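Bacteriohemerythrin (Methylococcus capsulatus, PDB 4XPX) binds oxygen at a site containing two iron atoms and may store it or deliver it to oxygen-requiring enzymes. Local coordinates at residues 1-10 against 22-33; 57-68 against 121-129. All blocks are in the same frame, centred on the assembly; numbering follows the deposited sequence.

Contact 1: residues 1-10 against 22-33; sequences ALMTWTAAEF and KTIFDMVNKLHD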
loop_
_atom_site.group_PDB
_atom_site.type_symbol
_atom_site.label_atom_id
_atom_site.label_comp_id
_atom_site.label_asym_id
_atom_site.label_seq_id
_atom_site.Cartn_x
_atom_site.Cartn_y
_atom_site.Cartn_z
ATOM N N ALA A 1 -1.546 9.554 -12.370
ATOM C CA ALA A 1 -2.557 10.456 -12.017
ATOM C C ALA A 1 -2.904 10.743 -10.636
ATOM O O ALA A 1 -2.623 11.877 -10.199
ATOM C CB ALA A 1 -3.828 10.004 -12.718
ATOM N N LEU A 2 -3.521 9.818 -9.924
ATOM C CA LEU A 2 -3.911 10.129 -8.582
ATOM C C LEU A 2 -2.695 10.502 -7.703
ATOM O O LEU A 2 -2.775 11.477 -6.931
ATOM C CB LEU A 2 -4.668 8.949 -7.984
ATOM C CG LEU A 2 -5.098 9.163 -6.524
ATOM C CD1 LEU A 2 -6.091 10.289 -6.362
ATOM C CD2 LEU A 2 -5.688 7.859 -6.022
ATOM N N MET A 3 -1.669 9.665 -7.744
ATOM C CA MET A 3 -0.526 9.721 -6.824
ATOM C C MET A 3 0.728 10.117 -7.539
ATOM O O MET A 3 0.965 9.674 -8.685
ATOM C CB MET A 3 -0.304 8.376 -6.166
ATOM C CG MET A 3 -1.556 7.943 -5.371
ATOM S SD MET A 3 -1.240 6.544 -4.253
ATOM C CE MET A 3 -0.180 7.337 -3.051
ATOM N N THR A 4 1.582 10.862 -6.882
ATOM C CA THR A 4 2.910 11.203 -7.391
ATOM C C THR A 4 3.930 10.979 -6.291
ATOM O O THR A 4 3.813 11.546 -5.196
ATOM C CB THR A 4 2.997 12.674 -7.822
ATOM O OG1 THR A 4 2.064 12.893 -8.886
ATOM C CG2 THR A 4 4.352 13.032 -8.325
ATOM N N TRP A 5 4.901 10.120 -6.495
ATOM C CA TRP A 5 5.980 9.881 -5.541
ATOM C C TRP A 5 7.040 10.940 -5.699
ATOM O O TRP A 5 7.482 11.206 -6.838
ATOM C CB TRP A 5 6.534 8.472 -5.769
ATOM C CG TRP A 5 7.521 8.073 -4.672
ATOM C CD1 TRP A 5 7.219 7.222 -3.624
ATOM C CD2 TRP A 5 8.928 8.331 -4.574
ATOM N NE1 TRP A 5 8.349 7.001 -2.876
ATOM C CE2 TRP A 5 9.390 7.696 -3.423
ATOM C CE3 TRP A 5 9.842 9.127 -5.324
ATOM C CZ2 TRP A 5 10.735 7.749 -2.994
ATOM C CZ3 TRP A 5 11.155 9.172 -4.900
ATOM C CH2 TRP A 5 11.582 8.515 -3.769
ATOM N N THR A 6 7.483 11.517 -4.590
ATOM C CA THR A 6 8.689 12.340 -4.615
ATOM C C THR A 6 9.514 11.970 -3.393
ATOM O O THR A 6 8.966 11.522 -2.395
ATOM C CB THR A 6 8.404 13.872 -4.540
ATOM O OG1 THR A 6 7.955 14.190 -3.259
ATOM C CG2 THR A 6 7.416 14.298 -5.599
ATOM N N ALA A 7 10.818 12.220 -3.453
ATOM C CA ALA A 7 11.695 11.900 -2.342
ATOM C C ALA A 7 11.390 12.781 -1.141
ATOM O O ALA A 7 11.445 12.330 -0.001
ATOM C CB ALA A 7 13.137 12.001 -2.762
ATOM N N ALA A 8 11.164 14.091 -1.362
ATOM C CA ALA A 8 10.870 14.965 -0.258
ATOM C C ALA A 8 9.688 14.483 0.579
ATOM O O ALA A 8 9.638 14.523 1.815
ATOM C CB ALA A 8 10.581 16.412 -0.708
ATOM N N GLU A 9 8.620 14.040 -0.130
ATOM C CA GLU A 9 7.432 13.607 0.621
ATOM C C GLU A 9 7.621 12.221 1.246
ATOM O O GLU A 9 7.172 11.996 2.339
ATOM C CB GLU A 9 6.233 13.563 -0.323
ATOM C CG GLU A 9 5.675 14.875 -0.830
ATOM C CD GLU A 9 4.753 14.598 -2.237
ATOM O OE1 GLU A 9 5.255 14.466 -3.333
ATOM O OE2 GLU A 9 3.631 14.492 -1.905
ATOM N N PHE A 10 8.266 11.312 0.453
ATOM C CA PHE A 10 8.106 9.904 0.743
ATOM C C PHE A 10 9.386 9.164 0.855
ATOM O O PHE A 10 9.377 7.947 1.220
ATOM C CB PHE A 10 7.230 9.209 -0.304
ATOM C CG PHE A 10 5.849 9.809 -0.411
ATOM C CD1 PHE A 10 5.043 9.902 0.701
ATOM C CD2 PHE A 10 5.383 10.292 -1.606
ATOM C CE1 PHE A 10 3.815 10.494 0.608
ATOM C CE2 PHE A 10 4.159 10.963 -1.688
ATOM C CZ PHE A 10 3.374 11.025 -0.552
ATOM N N LYS A 22 7.057 3.078 -5.063
ATOM C CA LYS A 22 6.798 3.618 -6.417
ATOM C C LYS A 22 5.928 2.660 -7.198
ATOM O O LYS A 22 4.988 3.124 -7.939
ATOM C CB LYS A 22 8.108 3.900 -7.128
ATOM C CG LYS A 22 8.892 5.039 -6.554
ATOM C CD LYS A 22 10.265 5.099 -7.161
ATOM C CE LYS A 22 11.122 5.944 -6.386
ATOM N NZ LYS A 22 12.437 6.231 -7.005
ATOM N N THR A 23 6.145 1.327 -7.085
ATOM C CA THR A 23 5.251 0.396 -7.755
ATOM C C THR A 23 3.842 0.482 -7.217
ATOM O O THR A 23 2.868 0.491 -8.017
ATOM C CB THR A 23 5.783 -1.042 -7.582
ATOM O OG1 THR A 23 7.028 -1.188 -8.272
ATOM C CG2 THR A 23 4.795 -2.083 -8.081
ATOM N N ILE A 24 3.658 0.559 -5.900
ATOM C CA ILE A 24 2.331 0.709 -5.329
ATOM C C ILE A 24 1.638 1.927 -5.931
ATOM O O ILE A 24 0.451 1.858 -6.298
ATOM C CB ILE A 24 2.394 0.737 -3.811
ATOM C CG1 ILE A 24 2.793 -0.615 -3.240
ATOM C CG2 ILE A 24 1.070 1.186 -3.234
ATOM C CD1 ILE A 24 3.214 -0.619 -1.797
ATOM N N PHE A 25 2.328 3.032 -5.958
ATOM C CA PHE A 25 1.698 4.276 -6.465
ATOM C C PHE A 25 1.248 4.054 -7.910
ATOM O O PHE A 25 0.147 4.481 -8.309
ATOM C CB PHE A 25 2.633 5.475 -6.409
ATOM C CG PHE A 25 2.859 6.103 -5.054
ATOM C CD1 PHE A 25 2.836 5.387 -3.838
ATOM C CD2 PHE A 25 3.083 7.450 -4.984
ATOM C CE1 PHE A 25 3.111 6.042 -2.647
ATOM C CE2 PHE A 25 3.312 8.109 -3.775
ATOM C CZ PHE A 25 3.368 7.404 -2.600
ATOM N N ASP A 26 2.087 3.424 -8.724
ATOM C CA ASP A 26 1.706 3.174 -10.133
ATOM C C ASP A 26 0.495 2.276 -10.200
ATOM O O ASP A 26 -0.417 2.475 -11.062
ATOM C CB ASP A 26 2.886 2.575 -10.868
ATOM C CG ASP A 26 3.965 3.532 -11.246
ATOM O OD1 ASP A 26 3.777 4.784 -11.196
ATOM O OD2 ASP A 26 5.133 3.076 -11.660
ATOM N N MET A 27 0.436 1.247 -9.362
ATOM C CA MET A 27 -0.683 0.305 -9.417
ATOM C C MET A 27 -1.958 0.950 -8.885
ATOM O O MET A 27 -3.073 0.647 -9.420
ATOM C CB MET A 27 -0.304 -0.977 -8.627
ATOM C CG MET A 27 0.845 -1.718 -9.264
ATOM S SD MET A 27 1.230 -3.275 -8.422
ATOM C CE MET A 27 -0.030 -4.365 -9.156
ATOM N N VAL A 28 -1.881 1.799 -7.855
ATOM C CA VAL A 28 -3.038 2.602 -7.406
ATOM C C VAL A 28 -3.498 3.487 -8.546
ATOM O O VAL A 28 -4.726 3.628 -8.779
ATOM C CB VAL A 28 -2.702 3.414 -6.176
ATOM C CG1 VAL A 28 -3.799 4.404 -5.848
ATOM C CG2 VAL A 28 -2.442 2.521 -4.957
ATOM N N ASN A 29 -2.579 4.132 -9.231
ATOM C CA ASN A 29 -2.981 5.041 -10.305
ATOM C C ASN A 29 -3.730 4.321 -11.381
ATOM O O ASN A 29 -4.730 4.867 -11.921
ATOM C CB ASN A 29 -1.724 5.721 -10.884
ATOM C CG ASN A 29 -1.204 6.802 -9.956
ATOM O OD1 ASN A 29 -1.889 7.219 -9.034
ATOM N ND2 ASN A 29 0.022 7.272 -10.182
ATOM N N LYS A 30 -3.296 3.117 -11.748
ATOM C CA LYS A 30 -4.015 2.328 -12.730
ATOM C C LYS A 30 -5.382 1.990 -12.223
ATOM O O LYS A 30 -6.393 2.121 -13.006
ATOM C CB LYS A 30 -3.260 1.086 -13.113
ATOM C CG LYS A 30 -2.057 1.290 -13.938
ATOM C CD LYS A 30 -1.333 0.003 -14.189
ATOM C CE LYS A 30 -0.049 0.101 -15.053
ATOM N NZ LYS A 30 -0.254 1.015 -16.191
ATOM N N LEU A 31 -5.505 1.544 -11.008
ATOM C CA LEU A 31 -6.814 1.206 -10.470
ATOM C C LEU A 31 -7.703 2.422 -10.423
ATOM O O LEU A 31 -8.937 2.316 -10.750
ATOM C CB LEU A 31 -6.668 0.629 -9.051
ATOM C CG LEU A 31 -7.993 0.147 -8.409
ATOM C CD1 LEU A 31 -8.741 -0.875 -9.207
ATOM C CD2 LEU A 31 -7.701 -0.375 -6.998
ATOM N N HIS A 32 -7.189 3.534 -10.150
ATOM C CA HIS A 32 -7.962 4.782 -9.967
ATOM C C HIS A 32 -8.665 5.185 -11.224
ATOM O O HIS A 32 -9.840 5.597 -11.195
ATOM C CB HIS A 32 -7.045 5.913 -9.494
ATOM C CG HIS A 32 -7.758 7.203 -9.238
ATOM N ND1 HIS A 32 -8.742 7.333 -8.281
ATOM C CD2 HIS A 32 -7.632 8.421 -9.815
ATOM C CE1 HIS A 32 -9.191 8.576 -8.279
ATOM N NE2 HIS A 32 -8.533 9.258 -9.200
ATOM N N ASP A 33 -7.838 5.020 -12.360
ATOM C CA ASP A 33 -8.360 5.291 -13.700
ATOM C C ASP A 33 -9.421 4.311 -14.065
ATOM O O ASP A 33 -10.531 4.682 -14.569
ATOM C CB ASP A 33 -7.188 5.334 -14.677
ATOM C CG ASP A 33 -6.337 6.569 -14.550
ATOM O OD1 ASP A 33 -6.688 7.585 -13.911
ATOM O OD2 ASP A 33 -5.257 6.460 -15.159
HETATM O O HOH W 1 3.612 7.604 -9.598
#
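Met-3 and Trp-5 take the Phe-25 ring between them, and the N-terminal arm is thereby laid along helix 15-34, with Leu-2 and Met-3 also touching Arg-110 of helix 103-121. Met-3 CE sits over the middle of one ring face, 3.4 Å from the Phe-25 centroid. The bend at chi3 (69°) swings this methyl over the ring, with SD following as a Met-aromatic contact and touching Val-28 CG1. Trp-5 approaches the opposite face edge-on, its five-membered ring inclined at 66° to Phe-25. Phe-25 in turn directs its own edge at the face of Phe-10, a second T-shaped pair that completes an aromatic cluster. Leu-2 CB packs over the face of the His-32 ring, whose ND1 is hydrogen-bonded to Thr-106.

At the partly exposed margin the packing is still close: the extended Lys-22 chain runs over the face of Trp-5, CE 3.4 Å from the six-membered centroid and NZ 4.2 Å from it in a cation-pi contact. Were Trp-5 exchanged for an alanine, the side of Phe-25 would probably be left with a gap and the Lys-22 ammonium without its aromatic partner. The loose side is at exposed Ala-1, whose CB comes only within 3.9 Å of Asp-33 OD1, and at water 1, held by Asp-26 OD1 and weakly by Met-3 O.

Asn-29 turns its amide to the backbone of Met-3: Met-3 N donates to Asn-29 OD1 at 2.8 Å, and Asn-29 ND2 returns a nearly straight bond to Met-3 O at 3.0 Å. One side chain thus serves both polar groups of a loop residue, fixing the amide's rotation.

Contact 2: residues 57-68 against 121-129; sequences HFKSEETEMQKK and DKLYGPCLS. With FE2 (Fe (II) ion), chain C; FE2 (Fe (II) ion), chain B.
The carboxylate-bridged di-iron site of the hemerythrin four-helix bundle is built across this contact, with Glu-61 and Asp-121 each spanning both metals. Glu-61 gives OE1 to the iron of chain B and OE2 to the iron of chain C; Asp-121 does likewise with OD1 and OD2. The two carboxylate planes stand 82° apart, so the bridges meet the iron pair from different directions. Glu-61 OE2 and Asp-121 OD2 lie only 3.0 Å apart, a closeness that their shared iron makes possible. His-57 NE2 adds a bond of 2.1 Å to the iron of chain C, its ND1 being hydrogen-bonded to Gln-20, and water 3 lies between the metals, 2.0 Å from the iron of chain C and 2.3 Å from that of chain B.

Tyr-124 belongs to the second shell. Its OH donates to Glu-61 OE2 at 2.7 Å, arriving from above the carboxylate plane, while the oxygen itself lies at the edge of the tyrosine ring. A chi1 of 60° sets CG between the residue's own N and carbonyl carbon, and Asp-121 O lies over the centre of one ring face. The bond probably draws charge from the bridging oxygen and helps hold its carboxylate in position.

Beyond the irons the contact turns apolar. Met-65 SD reaches Tyr-124 CD2 obliquely at 4.0 Å, and the Leu-128 methyls divide, CD1 going to Met-65 and CD2 to Glu-64 CB. At the outer end Lys-68 NZ makes a weak bond to Leu-128 O and is joined to Cys-127 O through water 2.

Helix 40-67 thus faces the end of helix 103-121 and the short helix 125-129. His-21 of helix 15-34 completes one iron's protein ligands; His-76 and His-80 of helix 73-95, with His-116 of helix 103-121, complete the other's.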
loop_
_atom_site.group_PDB
_atom_site.type_symbol
_atom_site.label_atom_id
_atom_site.label_comp_id
_atom_site.label_asym_id
_atom_site.label_seq_id
_atom_site.Cartn_x
_atom_site.Cartn_y
_atom_site.Cartn_z
ATOM N N HIS A 57 4.809 -6.192 -0.132
ATOM C CA HIS A 57 5.584 -5.074 0.348
ATOM C C HIS A 57 5.619 -5.082 1.889
ATOM O O HIS A 57 6.696 -4.865 2.520
ATOM C CB HIS A 57 4.975 -3.785 -0.177
ATOM C CG HIS A 57 5.527 -2.559 0.513
ATOM N ND1 HIS A 57 6.863 -2.234 0.527
ATOM C CD2 HIS A 57 4.918 -1.620 1.282
ATOM C CE1 HIS A 57 7.024 -1.129 1.275
ATOM N NE2 HIS A 57 5.860 -0.739 1.753
ATOM N N PHE A 58 4.473 -5.247 2.508
ATOM C CA PHE A 58 4.425 -5.274 3.972
ATOM C C PHE A 58 5.299 -6.374 4.495
ATOM O O PHE A 58 6.026 -6.177 5.512
ATOM C CB PHE A 58 2.989 -5.444 4.458
ATOM C CG PHE A 58 2.091 -4.221 4.206
ATOM C CD1 PHE A 58 0.726 -4.390 4.426
ATOM C CD2 PHE A 58 2.576 -2.992 3.849
ATOM C CE1 PHE A 58 -0.144 -3.320 4.278
ATOM C CE2 PHE A 58 1.662 -1.964 3.707
ATOM C CZ PHE A 58 0.345 -2.095 3.940
ATOM N N LYS A 59 5.258 -7.546 3.915
ATOM C CA LYS A 59 6.105 -8.672 4.343
ATOM C C LYS A 59 7.548 -8.300 4.190
ATOM O O LYS A 59 8.392 -8.708 5.036
ATOM C CB LYS A 59 5.729 -9.917 3.581
ATOM C CG LYS A 59 4.447 -10.536 3.955
ATOM C CD LYS A 59 4.222 -11.757 3.034
ATOM C CE LYS A 59 2.901 -12.417 3.306
ATOM N NZ LYS A 59 2.920 -13.461 2.209
ATOM N N SER A 60 7.902 -7.618 3.125
ATOM C CA SER A 60 9.282 -7.238 2.920
ATOM C C SER A 60 9.773 -6.298 3.992
ATOM O O SER A 60 10.885 -6.495 4.579
ATOM C CB SER A 60 9.438 -6.560 1.571
ATOM O OG SER A 60 9.064 -7.358 0.447
ATOM N N GLU A 61 8.996 -5.264 4.296
ATOM C CA GLU A 61 9.362 -4.341 5.357
ATOM C C GLU A 61 9.419 -5.108 6.697
ATOM O O GLU A 61 10.366 -4.860 7.513
ATOM C CB GLU A 61 8.322 -3.226 5.538
ATOM C CG GLU A 61 8.351 -2.170 4.440
ATOM C CD GLU A 61 7.419 -1.009 4.766
ATOM O OE1 GLU A 61 6.677 -1.104 5.726
ATOM O OE2 GLU A 61 7.504 0.010 3.994
ATOM N N GLU A 62 8.467 -5.944 6.974
ATOM C CA GLU A 62 8.412 -6.620 8.291
ATOM C C GLU A 62 9.583 -7.529 8.460
ATOM O O GLU A 62 10.155 -7.594 9.589
ATOM C CB GLU A 62 7.101 -7.386 8.420
ATOM C CG GLU A 62 5.924 -6.455 8.589
ATOM C CD GLU A 62 4.577 -7.087 8.308
ATOM O OE1 GLU A 62 4.455 -8.369 8.423
ATOM O OE2 GLU A 62 3.570 -6.372 8.043
ATOM N N THR A 63 9.978 -8.272 7.455
ATOM C CA THR A 63 11.118 -9.169 7.579
ATOM C C THR A 63 12.337 -8.377 7.890
ATOM O O THR A 63 13.154 -8.790 8.813
ATOM C CB THR A 63 11.309 -9.988 6.287
ATOM O OG1 THR A 63 10.148 -10.795 6.033
ATOM C CG2 THR A 63 12.531 -10.864 6.362
ATOM N N GLU A 64 12.578 -7.277 7.232
ATOM C CA GLU A 64 13.752 -6.481 7.491
ATOM C C GLU A 64 13.707 -5.839 8.852
ATOM O O GLU A 64 14.736 -5.854 9.586
ATOM C CB GLU A 64 13.908 -5.457 6.385
ATOM C CG GLU A 64 14.281 -5.962 5.024
ATOM C CD GLU A 64 15.442 -6.901 4.980
ATOM O OE1 GLU A 64 16.454 -6.415 5.452
ATOM O OE2 GLU A 64 15.340 -8.105 4.566
ATOM N N MET A 65 12.610 -5.250 9.225
ATOM C CA MET A 65 12.485 -4.673 10.540
ATOM C C MET A 65 12.740 -5.697 11.639
ATOM O O MET A 65 13.486 -5.402 12.626
ATOM C CB MET A 65 11.094 -4.067 10.761
ATOM C CG MET A 65 10.885 -2.742 10.036
ATOM S SD MET A 65 9.284 -1.956 10.457
ATOM C CE MET A 65 8.096 -2.971 9.500
ATOM N N GLN A 66 12.151 -6.926 11.433
ATOM C CA GLN A 66 12.264 -7.746 12.644
ATOM C C GLN A 66 13.668 -8.331 12.728
ATOM O O GLN A 66 14.256 -8.400 13.839
ATOM C CB GLN A 66 11.216 -8.860 12.651
ATOM C CG GLN A 66 11.173 -9.667 13.938
ATOM C CD GLN A 66 10.018 -10.645 13.976
ATOM O OE1 GLN A 66 9.181 -10.663 13.073
ATOM N NE2 GLN A 66 9.967 -11.464 15.023
ATOM N N LYS A 67 14.297 -8.627 11.600
ATOM C CA LYS A 67 15.659 -9.200 11.575
ATOM C C LYS A 67 16.630 -8.252 12.121
ATOM O O LYS A 67 17.631 -8.688 12.770
ATOM C CB LYS A 67 15.988 -9.480 10.134
ATOM C CG LYS A 67 17.322 -9.826 9.779
ATOM C CD LYS A 67 17.301 -10.126 8.239
ATOM C CE LYS A 67 18.550 -10.878 7.831
ATOM N NZ LYS A 67 19.019 -11.979 8.835
ATOM N N LYS A 68 16.438 -6.955 12.006
ATOM C CA LYS A 68 17.355 -5.980 12.489
ATOM C C LYS A 68 16.990 -5.470 13.885
ATOM O O LYS A 68 17.701 -4.587 14.414
ATOM C CB LYS A 68 17.441 -4.814 11.500
ATOM C CG LYS A 68 18.065 -5.281 10.178
ATOM C CD LYS A 68 18.062 -4.274 9.072
ATOM C CE LYS A 68 18.995 -4.806 7.863
ATOM N NZ LYS A 68 19.159 -3.770 6.726
ATOM N N ASP A 121 6.766 4.644 7.863
ATOM C CA ASP A 121 7.900 4.068 7.166
ATOM C C ASP A 121 9.158 4.890 7.305
ATOM O O ASP A 121 10.257 4.330 7.462
ATOM C CB ASP A 121 7.608 3.831 5.668
ATOM C CG ASP A 121 6.648 2.704 5.394
ATOM O OD1 ASP A 121 6.380 1.889 6.306
ATOM O OD2 ASP A 121 6.181 2.663 4.223
ATOM N N LYS A 122 9.098 6.213 7.210
ATOM C CA LYS A 122 10.323 6.967 7.290
ATOM C C LYS A 122 11.061 6.655 8.565
ATOM O O LYS A 122 12.334 6.826 8.634
ATOM C CB LYS A 122 10.095 8.477 7.156
ATOM C CG LYS A 122 9.878 8.918 5.725
ATOM C CD LYS A 122 9.751 10.485 5.699
ATOM C CE LYS A 122 9.416 10.958 4.303
ATOM N NZ LYS A 122 9.688 12.444 4.259
ATOM N N LEU A 123 10.377 6.341 9.635
ATOM C CA LEU A 123 11.024 6.115 10.936
ATOM C C LEU A 123 11.964 4.928 10.894
ATOM O O LEU A 123 12.901 4.872 11.765
ATOM C CB LEU A 123 10.004 5.890 12.024
ATOM C CG LEU A 123 9.084 7.087 12.238
ATOM C CD1 LEU A 123 8.100 6.823 13.379
ATOM C CD2 LEU A 123 9.789 8.377 12.492
ATOM N N TYR A 124 11.825 3.961 9.978
ATOM C CA TYR A 124 12.772 2.867 9.937
ATOM C C TYR A 124 14.036 3.159 9.157
ATOM O O TYR A 124 14.900 2.320 9.071
ATOM C CB TYR A 124 12.142 1.510 9.459
ATOM C CG TYR A 124 11.535 1.502 8.080
ATOM C CD1 TYR A 124 12.208 1.954 6.955
ATOM C CD2 TYR A 124 10.266 0.934 7.885
ATOM C CE1 TYR A 124 11.635 1.898 5.686
ATOM C CE2 TYR A 124 9.677 0.916 6.654
ATOM C CZ TYR A 124 10.324 1.398 5.553
ATOM O OH TYR A 124 9.777 1.445 4.289
ATOM N N GLY A 125 14.136 4.353 8.586
ATOM C CA GLY A 125 15.261 4.617 7.696
ATOM C C GLY A 125 16.605 4.432 8.379
ATOM O O GLY A 125 17.447 3.752 7.842
ATOM N N PRO A 126 16.834 5.066 9.561
ATOM C CA PRO A 126 18.207 4.906 10.163
ATOM C C PRO A 126 18.497 3.443 10.398
ATOM O O PRO A 126 19.690 3.008 10.183
ATOM C CB PRO A 126 18.077 5.743 11.429
ATOM C CG PRO A 126 17.148 6.786 11.030
ATOM C CD PRO A 126 16.075 6.102 10.196
ATOM N N CYS A 127 17.570 2.636 10.897
ATOM C CA CYS A 127 17.838 1.258 11.211
ATOM C C CYS A 127 18.060 0.432 9.956
ATOM O O CYS A 127 19.041 -0.363 9.843
ATOM C CB CYS A 127 16.622 0.670 11.994
ATOM S SG CYS A 127 16.806 -1.061 12.462
ATOM N N LEU A 128 17.203 0.588 8.939
ATOM C CA LEU A 128 17.241 -0.287 7.778
ATOM C C LEU A 128 18.247 0.159 6.762
ATOM O O LEU A 128 18.677 -0.706 5.992
ATOM C CB LEU A 128 15.911 -0.440 7.105
ATOM C CG LEU A 128 14.962 -1.485 7.680
ATOM C CD1 LEU A 128 14.876 -1.719 9.189
ATOM C CD2 LEU A 128 13.639 -1.574 6.985
ATOM N N SER A 129 18.685 1.403 6.772
ATOM C CA SER A 129 19.765 1.882 5.851
ATOM C C SER A 129 21.180 1.624 6.458
ATOM O O SER A 129 22.163 1.659 5.695
ATOM C CB SER A 129 19.547 3.353 5.507
ATOM O OG SER A 129 19.896 4.103 6.649
HETATM FE FE FE2 C . 5.726 0.964 3.061
HETATM FE FE FE2 B . 5.072 0.198 6.368
HETATM O O HOH W 2 20.731 -1.929 8.578
HETATM O O HOH W 3 4.295 0.241 4.230
HETATM O O HOH W 4 3.473 1.653 2.179
#

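Overall arrangement
From the N terminus, residues 1-10 run along helix 15-34 before the chain turns back into it, so contact 1 closes a short loop, with 11 residues between its segments. Contact 2 closes later and over a longer span: 52 residues, including helix 73-95 and most of helix 103-121, separate residues 57-68 from 121-129. The two are in series, neither nested nor crossed, with centres about 21 Å apart. They nevertheless meet where Ile-24 packs on His-57 and where Lys-122 reaches the backbone of Ala-8, probably by a weak hydrogen bond. Contact 1 ties the N-terminal arm to the bundle's first long helix; contact 2 joins the second to the C-terminal end.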